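Local atomic coordinates of probable TonB-dependent siderophore receptor PiuA (Acinetobacter baumannii, PDB entry 5FP1), a protein that probably binds iron-carrying siderophores, possibly ferric enterobactin, at the outer membrane in the first step of TonB-dependent iron uptake. Residues G82-I87 with S91-M96; P235-D238 with K243-G246; P304-G309 with W317-S322; S493-N498 with A510-I515; N598-R603 with C607-I612. All blocks are in the same frame, centred on the assembly; numbering follows the deposited sequence.

Interaction 1 of 5, residues G82-I87 with S91-M96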
# COMPACT_ATOMS: atom_id res chain seq x y z
N GLY A 82 -6.59 1.67 -6.82
CA GLY A 82 -5.28 1.01 -6.75
C GLY A 82 -4.94 0.54 -5.34
O GLY A 82 -5.84 0.29 -4.53
N ASP A 83 -3.65 0.38 -5.04
CA ASP A 83 -3.26 0.03 -3.68
C ASP A 83 -3.72 1.14 -2.72
O ASP A 83 -3.38 2.32 -2.94
CB ASP A 83 -1.75 -0.13 -3.54
CG ASP A 83 -1.17 -1.20 -4.45
OD1 ASP A 83 -1.84 -2.21 -4.76
OD2 ASP A 83 -0.01 -1.01 -4.86
N ARG A 84 -4.45 0.77 -1.67
CA ARG A 84 -4.88 1.74 -0.63
C ARG A 84 -4.69 1.16 0.77
O ARG A 84 -5.66 0.78 1.43
CB ARG A 84 -6.36 2.12 -0.81
CG ARG A 84 -6.76 2.71 -2.15
CD ARG A 84 -8.19 3.26 -2.11
NE ARG A 84 -8.21 4.40 -1.19
CZ ARG A 84 -9.05 4.58 -0.17
NH1 ARG A 84 -10.10 3.79 0.02
NH2 ARG A 84 -8.89 5.62 0.63
N PRO A 85 -3.45 1.06 1.24
CA PRO A 85 -3.26 0.37 2.52
C PRO A 85 -3.54 1.28 3.70
O PRO A 85 -3.05 2.41 3.75
CB PRO A 85 -1.79 -0.01 2.51
CG PRO A 85 -1.29 0.31 1.12
CD PRO A 85 -2.18 1.38 0.59
N PHE A 86 -4.28 0.75 4.68
CA PHE A 86 -4.48 1.41 5.95
C PHE A 86 -3.55 0.78 7.01
O PHE A 86 -3.47 -0.45 7.11
CB PHE A 86 -5.95 1.28 6.36
CG PHE A 86 -6.84 2.22 5.65
CD1 PHE A 86 -7.16 2.02 4.30
CD2 PHE A 86 -7.34 3.34 6.29
CE1 PHE A 86 -7.98 2.91 3.62
CE2 PHE A 86 -8.18 4.22 5.62
CZ PHE A 86 -8.50 4.01 4.29
N ILE A 87 -2.85 1.62 7.74
CA ILE A 87 -1.93 1.19 8.77
C ILE A 87 -2.36 1.84 10.08
O ILE A 87 -2.53 3.08 10.18
CB ILE A 87 -0.48 1.57 8.45
CG1 ILE A 87 -0.08 1.04 7.07
CG2 ILE A 87 0.47 1.00 9.48
CD1 ILE A 87 1.28 1.56 6.63
N SER A 91 -4.99 5.90 6.44
CA SER A 91 -4.59 5.68 5.05
C SER A 91 -3.12 6.00 4.82
O SER A 91 -2.62 7.07 5.22
CB SER A 91 -5.44 6.51 4.09
OG SER A 91 -4.85 6.48 2.82
N SER A 92 -2.43 5.08 4.14
CA SER A 92 -1.05 5.34 3.75
C SER A 92 -0.91 5.40 2.23
O SER A 92 0.20 5.41 1.70
CB SER A 92 -0.11 4.30 4.33
OG SER A 92 -0.26 3.07 3.65
N GLU A 93 -2.04 5.53 1.55
CA GLU A 93 -2.08 5.62 0.09
C GLU A 93 -1.16 6.72 -0.46
O GLU A 93 -0.46 6.51 -1.48
CB GLU A 93 -3.53 5.84 -0.37
CG GLU A 93 -3.69 5.72 -1.89
CD GLU A 93 -5.10 6.00 -2.39
OE1 GLU A 93 -6.04 6.15 -1.54
OE2 GLU A 93 -5.26 6.06 -3.65
N SER A 94 -1.16 7.89 0.18
CA SER A 94 -0.31 9.01 -0.28
C SER A 94 1.12 8.97 0.27
O SER A 94 1.90 9.88 0.01
CB SER A 94 -0.96 10.36 0.03
OG SER A 94 -2.24 10.48 -0.54
N SER A 95 1.44 7.92 1.03
CA SER A 95 2.73 7.73 1.74
C SER A 95 3.33 6.37 1.39
O SER A 95 3.76 5.60 2.26
CB SER A 95 2.55 7.89 3.26
OG SER A 95 2.02 9.18 3.52
N MET A 96 3.38 6.08 0.10
CA MET A 96 4.01 4.86 -0.39
C MET A 96 5.31 5.22 -1.11
O MET A 96 5.33 6.11 -1.98
CB MET A 96 3.07 4.11 -1.33
CG MET A 96 1.69 3.90 -0.72
SD MET A 96 0.62 2.89 -1.75
CE MET A 96 1.58 1.38 -1.80
O HOH W 1 -5.02 3.85 -5.18

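Interaction 2 of 5, residues P235-D238 with K243-G246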
# COMPACT_ATOMS: atom_id res chain seq x y z
N PRO A 235 -22.40 -6.00 -3.66
CA PRO A 235 -23.13 -4.87 -3.05
C PRO A 235 -23.56 -5.19 -1.62
O PRO A 235 -23.92 -6.33 -1.34
CB PRO A 235 -24.36 -4.72 -3.94
CG PRO A 235 -24.59 -6.10 -4.48
CD PRO A 235 -23.24 -6.72 -4.63
N TYR A 236 -23.58 -4.19 -0.74
CA TYR A 236 -24.13 -4.39 0.61
C TYR A 236 -25.64 -4.55 0.49
O TYR A 236 -26.30 -3.83 -0.29
CB TYR A 236 -23.90 -3.17 1.49
CG TYR A 236 -22.44 -2.86 1.81
CD1 TYR A 236 -21.65 -3.76 2.53
CD2 TYR A 236 -21.86 -1.66 1.42
CE1 TYR A 236 -20.31 -3.49 2.81
CE2 TYR A 236 -20.55 -1.37 1.74
CZ TYR A 236 -19.78 -2.28 2.42
OH TYR A 236 -18.47 -1.95 2.72
N TRP A 237 -26.21 -5.46 1.29
CA TRP A 237 -27.65 -5.62 1.31
C TRP A 237 -28.13 -6.22 2.62
O TRP A 237 -27.54 -7.17 3.14
CB TRP A 237 -28.15 -6.48 0.13
CG TRP A 237 -29.65 -6.34 -0.10
CD1 TRP A 237 -30.62 -7.29 0.16
CD2 TRP A 237 -30.34 -5.17 -0.54
NE1 TRP A 237 -31.87 -6.78 -0.14
CE2 TRP A 237 -31.73 -5.49 -0.57
CE3 TRP A 237 -29.92 -3.91 -0.96
CZ2 TRP A 237 -32.68 -4.59 -0.97
CZ3 TRP A 237 -30.88 -3.01 -1.36
CH2 TRP A 237 -32.25 -3.35 -1.34
N ASP A 238 -29.23 -5.65 3.11
CA ASP A 238 -29.95 -6.19 4.27
C ASP A 238 -31.41 -6.45 3.86
O ASP A 238 -32.18 -5.51 3.67
CB ASP A 238 -29.88 -5.20 5.39
CG ASP A 238 -30.61 -5.68 6.66
OD1 ASP A 238 -31.60 -6.40 6.54
OD2 ASP A 238 -30.20 -5.28 7.77
N LYS A 243 -32.57 -2.44 2.39
CA LYS A 243 -31.66 -1.32 2.20
C LYS A 243 -30.25 -1.79 1.94
O LYS A 243 -29.88 -2.92 2.33
CB LYS A 243 -31.65 -0.40 3.42
CG LYS A 243 -32.98 0.32 3.61
CD LYS A 243 -32.85 1.45 4.62
CE LYS A 243 -33.00 0.93 6.04
NZ LYS A 243 -34.42 0.83 6.45
N ALA A 244 -29.48 -0.91 1.31
CA ALA A 244 -28.10 -1.19 0.94
C ALA A 244 -27.17 -1.01 2.14
O ALA A 244 -26.31 -0.14 2.16
CB ALA A 244 -27.69 -0.32 -0.21
N GLN A 245 -27.31 -1.90 3.12
CA GLN A 245 -26.46 -1.83 4.32
C GLN A 245 -26.28 -3.23 4.85
O GLN A 245 -26.80 -4.18 4.29
CB GLN A 245 -27.03 -0.87 5.37
CG GLN A 245 -28.29 -1.37 6.05
CD GLN A 245 -28.92 -0.33 6.97
OE1 GLN A 245 -28.83 -0.42 8.19
NE2 GLN A 245 -29.51 0.67 6.39
N GLY A 246 -25.52 -3.36 5.93
CA GLY A 246 -25.17 -4.65 6.47
C GLY A 246 -23.95 -5.25 5.79
O GLY A 246 -22.96 -4.58 5.51

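Interaction 3 of 5, residues P304-G309 with W317-S322. With PO4 (phosphate ion), chain B.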
# COMPACT_ATOMS: atom_id res chain seq x y z
N PRO A 304 -21.19 -2.15 -8.15
CA PRO A 304 -22.39 -3.00 -8.26
C PRO A 304 -23.62 -2.34 -7.56
O PRO A 304 -23.78 -2.40 -6.34
CB PRO A 304 -21.96 -4.28 -7.55
CG PRO A 304 -21.04 -3.79 -6.48
CD PRO A 304 -20.25 -2.67 -7.15
N ASP A 305 -24.40 -1.66 -8.38
CA ASP A 305 -25.71 -1.06 -8.05
C ASP A 305 -25.71 0.31 -7.38
O ASP A 305 -26.72 0.98 -7.39
CB ASP A 305 -26.63 -2.00 -7.29
CG ASP A 305 -28.10 -1.74 -7.62
OD1 ASP A 305 -28.38 -1.61 -8.84
OD2 ASP A 305 -28.96 -1.69 -6.70
N ASP A 306 -24.59 0.74 -6.80
CA ASP A 306 -24.48 2.11 -6.28
C ASP A 306 -25.61 2.42 -5.31
O ASP A 306 -26.17 3.52 -5.32
CB ASP A 306 -24.50 3.07 -7.45
CG ASP A 306 -23.96 4.45 -7.11
OD1 ASP A 306 -23.21 4.60 -6.14
OD2 ASP A 306 -24.27 5.37 -7.84
N SER A 307 -25.99 1.42 -4.51
CA SER A 307 -27.04 1.53 -3.49
C SER A 307 -28.40 2.00 -4.04
O SER A 307 -29.20 2.57 -3.33
CB SER A 307 -26.60 2.44 -2.32
OG SER A 307 -25.36 1.97 -1.79
N LYS A 308 -28.68 1.73 -5.31
CA LYS A 308 -29.92 2.19 -5.89
C LYS A 308 -31.13 1.34 -5.54
O LYS A 308 -32.24 1.71 -5.89
CB LYS A 308 -29.81 2.25 -7.40
CG LYS A 308 -28.77 3.25 -7.89
CD LYS A 308 -29.27 4.68 -7.76
CE LYS A 308 -28.16 5.63 -8.19
NZ LYS A 308 -28.46 7.01 -7.77
N GLY A 309 -30.93 0.20 -4.89
CA GLY A 309 -32.06 -0.62 -4.44
C GLY A 309 -32.46 -1.72 -5.42
O GLY A 309 -33.38 -2.47 -5.16
N TRP A 317 -27.35 -2.67 -11.26
CA TRP A 317 -27.03 -1.61 -12.21
C TRP A 317 -25.52 -1.43 -12.31
O TRP A 317 -24.85 -1.33 -11.29
CB TRP A 317 -27.63 -0.30 -11.75
CG TRP A 317 -27.32 0.89 -12.60
CD1 TRP A 317 -27.50 1.00 -13.94
CD2 TRP A 317 -26.78 2.15 -12.17
NE1 TRP A 317 -27.10 2.24 -14.38
CE2 TRP A 317 -26.65 2.96 -13.31
CE3 TRP A 317 -26.43 2.67 -10.93
CZ2 TRP A 317 -26.18 4.28 -13.25
CZ3 TRP A 317 -25.95 3.99 -10.87
CH2 TRP A 317 -25.84 4.76 -12.02
N HIS A 318 -24.99 -1.41 -13.53
CA HIS A 318 -23.54 -1.28 -13.75
C HIS A 318 -23.09 0.20 -13.65
O HIS A 318 -22.70 0.77 -14.66
CB HIS A 318 -23.12 -1.76 -15.14
CG HIS A 318 -23.35 -3.21 -15.43
ND1 HIS A 318 -22.70 -4.23 -14.76
CD2 HIS A 318 -24.11 -3.81 -16.38
CE1 HIS A 318 -23.05 -5.39 -15.28
NE2 HIS A 318 -23.91 -5.16 -16.27
N ARG A 319 -23.09 0.77 -12.44
CA ARG A 319 -22.61 2.13 -12.21
C ARG A 319 -21.18 2.26 -12.68
O ARG A 319 -20.35 1.42 -12.37
CB ARG A 319 -22.69 2.48 -10.72
CG ARG A 319 -21.87 3.69 -10.30
CD ARG A 319 -22.32 5.03 -10.89
NE ARG A 319 -21.22 5.98 -10.72
CZ ARG A 319 -21.02 6.78 -9.67
NH1 ARG A 319 -21.90 6.87 -8.70
NH2 ARG A 319 -19.94 7.52 -9.63
N LEU A 320 -20.90 3.30 -13.46
CA LEU A 320 -19.56 3.51 -14.04
C LEU A 320 -18.73 4.44 -13.15
O LEU A 320 -19.21 5.49 -12.73
CB LEU A 320 -19.66 4.10 -15.46
CG LEU A 320 -18.33 4.34 -16.19
CD1 LEU A 320 -18.52 4.07 -17.70
CD2 LEU A 320 -17.80 5.74 -15.97
N ASN A 321 -17.50 4.01 -12.89
CA ASN A 321 -16.44 4.80 -12.27
C ASN A 321 -15.28 4.84 -13.25
O ASN A 321 -14.98 3.83 -13.91
CB ASN A 321 -15.96 4.19 -10.95
CG ASN A 321 -17.01 4.32 -9.82
OD1 ASN A 321 -17.72 5.30 -9.72
ND2 ASN A 321 -17.08 3.34 -9.01
N SER A 322 -14.66 6.00 -13.40
CA SER A 322 -13.59 6.15 -14.35
C SER A 322 -12.62 7.24 -13.92
O SER A 322 -12.96 8.12 -13.10
CB SER A 322 -14.12 6.48 -15.74
OG SER A 322 -14.52 7.84 -15.82
P PO4 B . -22.07 7.71 -5.23
O1 PO4 B . -23.53 7.33 -5.37
O2 PO4 B . -21.26 6.61 -5.88
O3 PO4 B . -21.69 7.83 -3.76
O4 PO4 B . -21.82 9.03 -5.94

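Interaction 4 of 5, residues S493-N498 with A510-I515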
# COMPACT_ATOMS: atom_id res chain seq x y z
N SER A 493 -0.41 16.26 7.79
CA SER A 493 -0.98 15.84 6.50
C SER A 493 -1.74 17.02 5.90
O SER A 493 -2.83 17.37 6.37
CB SER A 493 -1.90 14.61 6.66
OG SER A 493 -2.31 14.08 5.37
N PRO A 494 -1.13 17.69 4.92
CA PRO A 494 -1.72 18.89 4.35
C PRO A 494 -2.85 18.56 3.38
O PRO A 494 -2.89 17.46 2.81
CB PRO A 494 -0.55 19.53 3.60
CG PRO A 494 0.29 18.36 3.18
CD PRO A 494 0.17 17.36 4.30
N VAL A 495 -3.78 19.48 3.21
CA VAL A 495 -4.81 19.31 2.19
C VAL A 495 -4.13 19.30 0.82
O VAL A 495 -3.15 19.99 0.60
CB VAL A 495 -5.91 20.39 2.25
CG1 VAL A 495 -5.37 21.72 1.79
CG2 VAL A 495 -7.11 19.99 1.41
N GLY A 496 -4.66 18.49 -0.08
CA GLY A 496 -4.11 18.30 -1.44
C GLY A 496 -2.99 17.28 -1.54
O GLY A 496 -2.35 17.16 -2.57
N LEU A 497 -2.71 16.57 -0.45
CA LEU A 497 -1.60 15.61 -0.44
C LEU A 497 -1.71 14.52 -1.52
O LEU A 497 -0.69 13.96 -1.93
CB LEU A 497 -1.48 14.97 0.94
CG LEU A 497 -0.30 14.00 1.10
CD1 LEU A 497 1.02 14.72 0.88
CD2 LEU A 497 -0.35 13.34 2.47
N ASN A 498 -2.91 14.19 -1.98
CA ASN A 498 -3.04 13.15 -2.99
C ASN A 498 -2.52 13.58 -4.37
O ASN A 498 -2.45 12.78 -5.31
CB ASN A 498 -4.48 12.61 -3.08
CG ASN A 498 -5.51 13.66 -3.54
OD1 ASN A 498 -5.19 14.65 -4.19
ND2 ASN A 498 -6.78 13.38 -3.25
N ALA A 510 -12.26 24.56 -3.25
CA ALA A 510 -12.30 26.00 -2.94
C ALA A 510 -12.40 26.22 -1.45
O ALA A 510 -11.88 27.19 -0.94
CB ALA A 510 -13.50 26.63 -3.62
N ASN A 511 -13.12 25.34 -0.76
CA ASN A 511 -13.48 25.58 0.63
C ASN A 511 -12.50 25.04 1.68
O ASN A 511 -12.55 25.46 2.82
CB ASN A 511 -14.87 25.02 0.87
CG ASN A 511 -15.86 25.56 -0.14
OD1 ASN A 511 -16.51 24.81 -0.86
ND2 ASN A 511 -15.91 26.88 -0.26
N ASN A 512 -11.60 24.13 1.30
CA ASN A 512 -10.61 23.61 2.26
C ASN A 512 -9.17 24.03 1.98
O ASN A 512 -8.23 23.70 2.72
CB ASN A 512 -10.73 22.08 2.39
CG ASN A 512 -10.37 21.34 1.12
OD1 ASN A 512 -9.79 21.89 0.18
ND2 ASN A 512 -10.74 20.07 1.08
N GLN A 513 -9.00 24.80 0.90
CA GLN A 513 -7.66 25.11 0.41
C GLN A 513 -6.84 25.92 1.39
O GLN A 513 -5.63 25.87 1.34
CB GLN A 513 -7.71 25.91 -0.92
CG GLN A 513 -8.27 27.34 -0.80
CD GLN A 513 -8.43 27.98 -2.17
OE1 GLN A 513 -7.47 28.14 -2.91
NE2 GLN A 513 -9.65 28.31 -2.53
N MET A 514 -7.49 26.66 2.28
CA MET A 514 -6.77 27.51 3.23
C MET A 514 -6.56 26.80 4.58
O MET A 514 -5.93 27.35 5.47
CB MET A 514 -7.52 28.85 3.44
CG MET A 514 -8.79 28.77 4.25
SD MET A 514 -10.09 27.68 3.63
CE MET A 514 -10.67 28.57 2.17
N ILE A 515 -7.05 25.58 4.72
CA ILE A 515 -7.01 24.91 6.03
C ILE A 515 -5.59 24.40 6.32
O ILE A 515 -4.88 23.92 5.42
CB ILE A 515 -8.05 23.77 6.10
CG1 ILE A 515 -9.45 24.27 5.72
CG2 ILE A 515 -8.11 23.15 7.49
CD1 ILE A 515 -10.06 25.22 6.73
O HOH W 2 -3.03 21.93 4.81

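Interaction 5 of 5, residues N598-R603 with C607-I612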
# COMPACT_ATOMS: atom_id res chain seq x y z
N ASN A 598 -16.68 13.42 15.31
CA ASN A 598 -16.98 13.46 13.87
C ASN A 598 -17.55 14.79 13.44
O ASN A 598 -18.12 15.51 14.25
CB ASN A 598 -18.00 12.36 13.56
CG ASN A 598 -17.45 10.97 13.83
OD1 ASN A 598 -16.47 10.56 13.22
ND2 ASN A 598 -18.06 10.26 14.77
N GLY A 599 -17.43 15.09 12.15
CA GLY A 599 -18.11 16.25 11.57
C GLY A 599 -19.43 15.87 10.92
O GLY A 599 -20.24 15.17 11.53
N LYS A 600 -19.66 16.36 9.71
CA LYS A 600 -20.87 16.03 8.97
C LYS A 600 -20.53 15.35 7.67
O LYS A 600 -19.44 15.52 7.17
CB LYS A 600 -21.68 17.30 8.70
CG LYS A 600 -22.15 18.00 9.95
CD LYS A 600 -23.42 18.79 9.68
CE LYS A 600 -23.86 19.58 10.90
NZ LYS A 600 -22.71 20.37 11.42
N SER A 601 -21.48 14.58 7.16
CA SER A 601 -21.40 13.96 5.87
C SER A 601 -22.31 14.76 4.94
O SER A 601 -23.49 14.91 5.23
CB SER A 601 -21.94 12.53 5.99
OG SER A 601 -22.09 11.94 4.72
N CYS A 602 -21.79 15.27 3.84
CA CYS A 602 -22.60 16.12 2.95
C CYS A 602 -22.67 15.55 1.54
O CYS A 602 -21.68 15.06 1.03
CB CYS A 602 -22.04 17.55 2.90
SG CYS A 602 -21.83 18.32 4.53
N ARG A 603 -23.84 15.61 0.93
CA ARG A 603 -23.99 15.15 -0.44
C ARG A 603 -25.08 15.97 -1.11
O ARG A 603 -26.17 16.15 -0.55
CB ARG A 603 -24.33 13.66 -0.49
CG ARG A 603 -24.26 13.06 -1.89
CD ARG A 603 -24.61 11.58 -1.90
NE ARG A 603 -25.92 11.30 -1.33
CZ ARG A 603 -27.08 11.57 -1.92
NH1 ARG A 603 -27.10 12.13 -3.12
NH2 ARG A 603 -28.22 11.27 -1.32
N CYS A 607 -26.36 18.00 4.43
CA CYS A 607 -25.42 17.43 5.39
C CYS A 607 -26.12 16.64 6.48
O CYS A 607 -27.13 17.08 7.03
CB CYS A 607 -24.57 18.53 6.03
SG CYS A 607 -23.55 19.44 4.83
N THR A 608 -25.57 15.47 6.81
CA THR A 608 -26.06 14.68 7.93
C THR A 608 -25.04 14.77 9.04
O THR A 608 -23.85 14.55 8.81
CB THR A 608 -26.21 13.21 7.52
OG1 THR A 608 -24.93 12.69 7.18
CG2 THR A 608 -27.12 13.06 6.31
N ASP A 609 -25.49 15.14 10.23
CA ASP A 609 -24.61 15.27 11.37
C ASP A 609 -24.14 13.89 11.85
O ASP A 609 -24.94 12.98 12.02
CB ASP A 609 -25.32 16.00 12.50
CG ASP A 609 -24.42 16.21 13.71
OD1 ASP A 609 -23.19 16.02 13.60
OD2 ASP A 609 -24.94 16.58 14.76
N GLN A 610 -22.84 13.73 12.05
CA GLN A 610 -22.29 12.44 12.45
C GLN A 610 -21.86 12.43 13.90
O GLN A 610 -21.24 11.46 14.36
CB GLN A 610 -21.11 12.06 11.54
CG GLN A 610 -21.52 11.82 10.10
CD GLN A 610 -20.38 11.37 9.20
OE1 GLN A 610 -19.30 11.97 9.17
NE2 GLN A 610 -20.62 10.31 8.45
N SER A 611 -22.21 13.46 14.67
CA SER A 611 -21.85 13.47 16.09
C SER A 611 -22.55 12.34 16.82
O SER A 611 -22.04 11.83 17.82
CB SER A 611 -22.18 14.84 16.74
OG SER A 611 -23.56 15.09 16.60
N ILE A 612 -23.67 11.87 16.30
CA ILE A 612 -24.34 10.71 16.89
C ILE A 612 -23.51 9.44 16.79
O ILE A 612 -23.79 8.44 17.47
CB ILE A 612 -25.72 10.45 16.24
CG1 ILE A 612 -25.58 10.20 14.75
CG2 ILE A 612 -26.62 11.66 16.45
CD1 ILE A 612 -26.87 9.76 14.08
O HOH W 3 -20.77 17.21 13.87
O HOH W 4 -16.95 13.59 9.99

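Interaction 1 of 5, residues G82-I87 with S91-M96
Pro85 and Ser92 meet where a short antiparallel beta hairpin of the plug domain, strands 85-87 and 90-91, runs on into a type I turn from Ser92 to Ser95. Ser92 N donates to Pro85 O at 2.8 Å, and in one of two conformers Ser92 OG adds a second bond to Pro85 O at 2.9 Å from above the carbonyl plane. Serine suits this place because its short hydroxyl, at chi1 73°, can turn back to the same oxygen that its own N-H uses. Glu93 stretches out fully to Arg84, forming a buried salt bridge in which Arg84 NE lies 2.8 Å from Glu93 OE1. The oxygen sits in the guanidinium plane, yet the nitrogen approaches from above the carboxylate plane. Ser91 CB packs over the face of the Phe86 ring, and Ser91 OG accepts from Glu93 N at 3.2 Å and is also hydrogen-bonded to Asp503. In the conformer described, Met96 SD lies 3.9 Å from Pro85 CD, and Ile137 lies against Pro85 and Ser92. Asp83 forms a salt bridge with Arg109. The result is a hairpin that leaves through an ST turn at Ser91, in the plug of a TonB-dependent receptor.

Interaction 2 of 5, residues P235-D238 with K243-G246
Trp237 lays its indole across the backbone of Lys243 and Ala244, while its neighbour Tyr236 sets out toward residues 243-246. Trp237 leaves the backbone away from residues 243-246, but with CG anti to the backbone N (chi1 -164°) the six-membered part of the ring swings back. Lys243 O then stands over one face, 3.4 Å from Trp237 CE3, and Ala244 N is 3.7 Å from Trp237 CZ3. A broad flat ring suits such a place, since it can lie against a whole peptide group. Tyr236 CD1 comes within 3.4 Å of Gly246 O, and the tyrosine hydroxyl is bonded to Tyr697 O. Both segments belong to the long loop joining barrel strands 215-226 and 264-279, where the chain doubles back in an antiparallel pairing of Asp238 with Lys243. Asp238 N donates to Lys243 O at 2.9 Å, whereas the return bond from Lys243 N to Asp238 O is weak at 3.3 Å. Ala244, small enough for the corner, centres an inverse gamma turn and brings its CA to 3.4 Å from Tyr236 O. Gly246 has backbone angles (phi 86°, psi -140°) that would jam a CB against the preceding carbonyl. Alongside, Gln245 CG lies 4.2 Å from Asp238 CB, and Asp238 OD1 accepts from Leu241 N.

Interaction 3 of 5, residues P304-G309 with W317-S322
Arg319 runs along Asp306 from root to tip. Arg319 CB touches Asp306 CB at 3.8 Å, and CG and CD pass beside the carboxylate, Arg319 CD lying 3.6 Å from Asp306 OD2. A bend at chi2 (66°) turns the rest of the chain so that Arg319 NE can donate to Leu320 O at 2.9 Å. That bond fixes one edge of the guanidinium. At the tip Arg319 NH1 forms a salt bridge with Asp306 OD2, again at 2.9 Å; the oxygen is close to the guanidinium plane, but the carboxylate is turned 77° against it and receives the bond from above its own plane. NH1 also makes a weak bond to a phosphate oxygen. This phosphate, probably from the crystallisation liquor, is held as well by His700. Arginine suits the spot because its separate N-H groups serve a carbonyl, a carboxylate and an anion together. Asp306 lies in a type I' turn from Asp305 to Lys308, and its left-handed backbone conformation is one that aspartate tolerates comparatively well. The neighbouring Asp305 pairs with Trp317 in both directions: Asp305 N donates to Trp317 O at 3.0 Å, and Asp305 OD1 accepts from Trp317 N at 2.8 Å. Trp317 presents its ring edge to Asp306 OD2, and its CZ3 is 3.8 Å from Lys308 CE, while its NE1 is bonded to Phe379 O. Charged and backbone bonds thus surround a type I' turn at the start of the loop that joins neighbouring barrel strands 284-304 and 315-341.

Interaction 4 of 5, residues S493-N498 with A510-I515
Van der Waals contact is carried by Val495, whose two methyls rest against the side chain and the carbonyl of Asn512. Val495 CG2, anti to the backbone N, rests on the side-chain amide of Asn512, 3.5 Å from OD1 and 3.6 Å from ND2. Val495 CG1 comes within 3.6 Å of Asn512 O and lies farther from Gln513 O, at 4.2 Å. The valine has a second conformer, so these methyl positions hold for one of two states. Valine suits because its two methyls, set on one CB, can touch the amide and the carbonyl of Asn512 together.

Hydrogen bonding between the segments goes through a water, which accepts from Val495 N at 3.0 Å and donates to Ile515 O at 2.8 Å. Other bonds shape each segment separately. A type II turn from Pro494 to Leu497 places Gly496 at positive phi, where glycine is at ease, and a type I turn from Asn512 to Ile515 closes with Ile515 N on Asn512 O at 3.0 Å. The Asn512 amide is fixed by Asn509 N on OD1 and by Thr507 O on ND2.

With its polar atoms bonded in this way, the Asn512 amide probably stays fixed enough to pack against a methyl; the two ends of the loop between barrel strands 482-493 and 518-531 thus meet through van der Waals contact of methyls on polar groups, and one water, without a direct hydrogen bond.

Interaction 5 of 5, residues N598-R603 with C607-I612
Strands 600-603 and 607-609 run antiparallel, their axes 4.3 Å apart at closest approach and their directions 162° apart, with Ser601 and Thr608 as a hydrogen-bonded pair. Ser601 N gives to Thr608 O at 2.9 Å and Thr608 N to Ser601 O at 2.7 Å. Thr608 OG1 adds a longer bond to Ser601 O, and Gln610 N donates to Gly599 O. On the other face Cys602 and Cys607 occupy a non-hydrogen-bonded pair, where the CA atoms come close enough for a disulfide: the SG atoms are 2.1 Å apart with a chi3 of 105°. Lys600 shares this face, its CD 3.8 Å from Cys607 CB, and its chain passes over Asp609 before NZ bonds to Ile554 O. Gln610 runs extended past Ser601, its NE2 3.6 Å from Ser601 CB, and a water accepts a hydrogen bond from Gly599 N and donates one to Gln610 OE1. Asp609 OD1 accepts from Ser611 N at 2.9 Å; aspartate's short carboxylate can reach the N-H two residues on, giving an Asx turn, and Asp609 OD2 accepts a hydrogen bond from Ser611 OG. This is a surface beta hairpin stapled by a cross-strand disulfide, in the loop between barrel strands 582-597 and 624-635.

From the N terminus, interaction 1 closes a gap of three residues inside the plug, and the other four close connections of the barrel: interaction 2 spans four residues, interaction 3 seven, interaction 4 eleven and interaction 5 three. They follow one another in series; none nests in or crosses another. In space they form two touching pairs. Ser94 of interaction 1 packs on Leu497 and Asn498 of interaction 4, tying plug to barrel loop. Interactions 2 and 3 join neighbouring loops, Pro235 against Pro304 and Ala244 against Ser307. Interaction 5 stands apart, its nearest atoms about 7 Å from interaction 3 and about 10 Å from interaction 4.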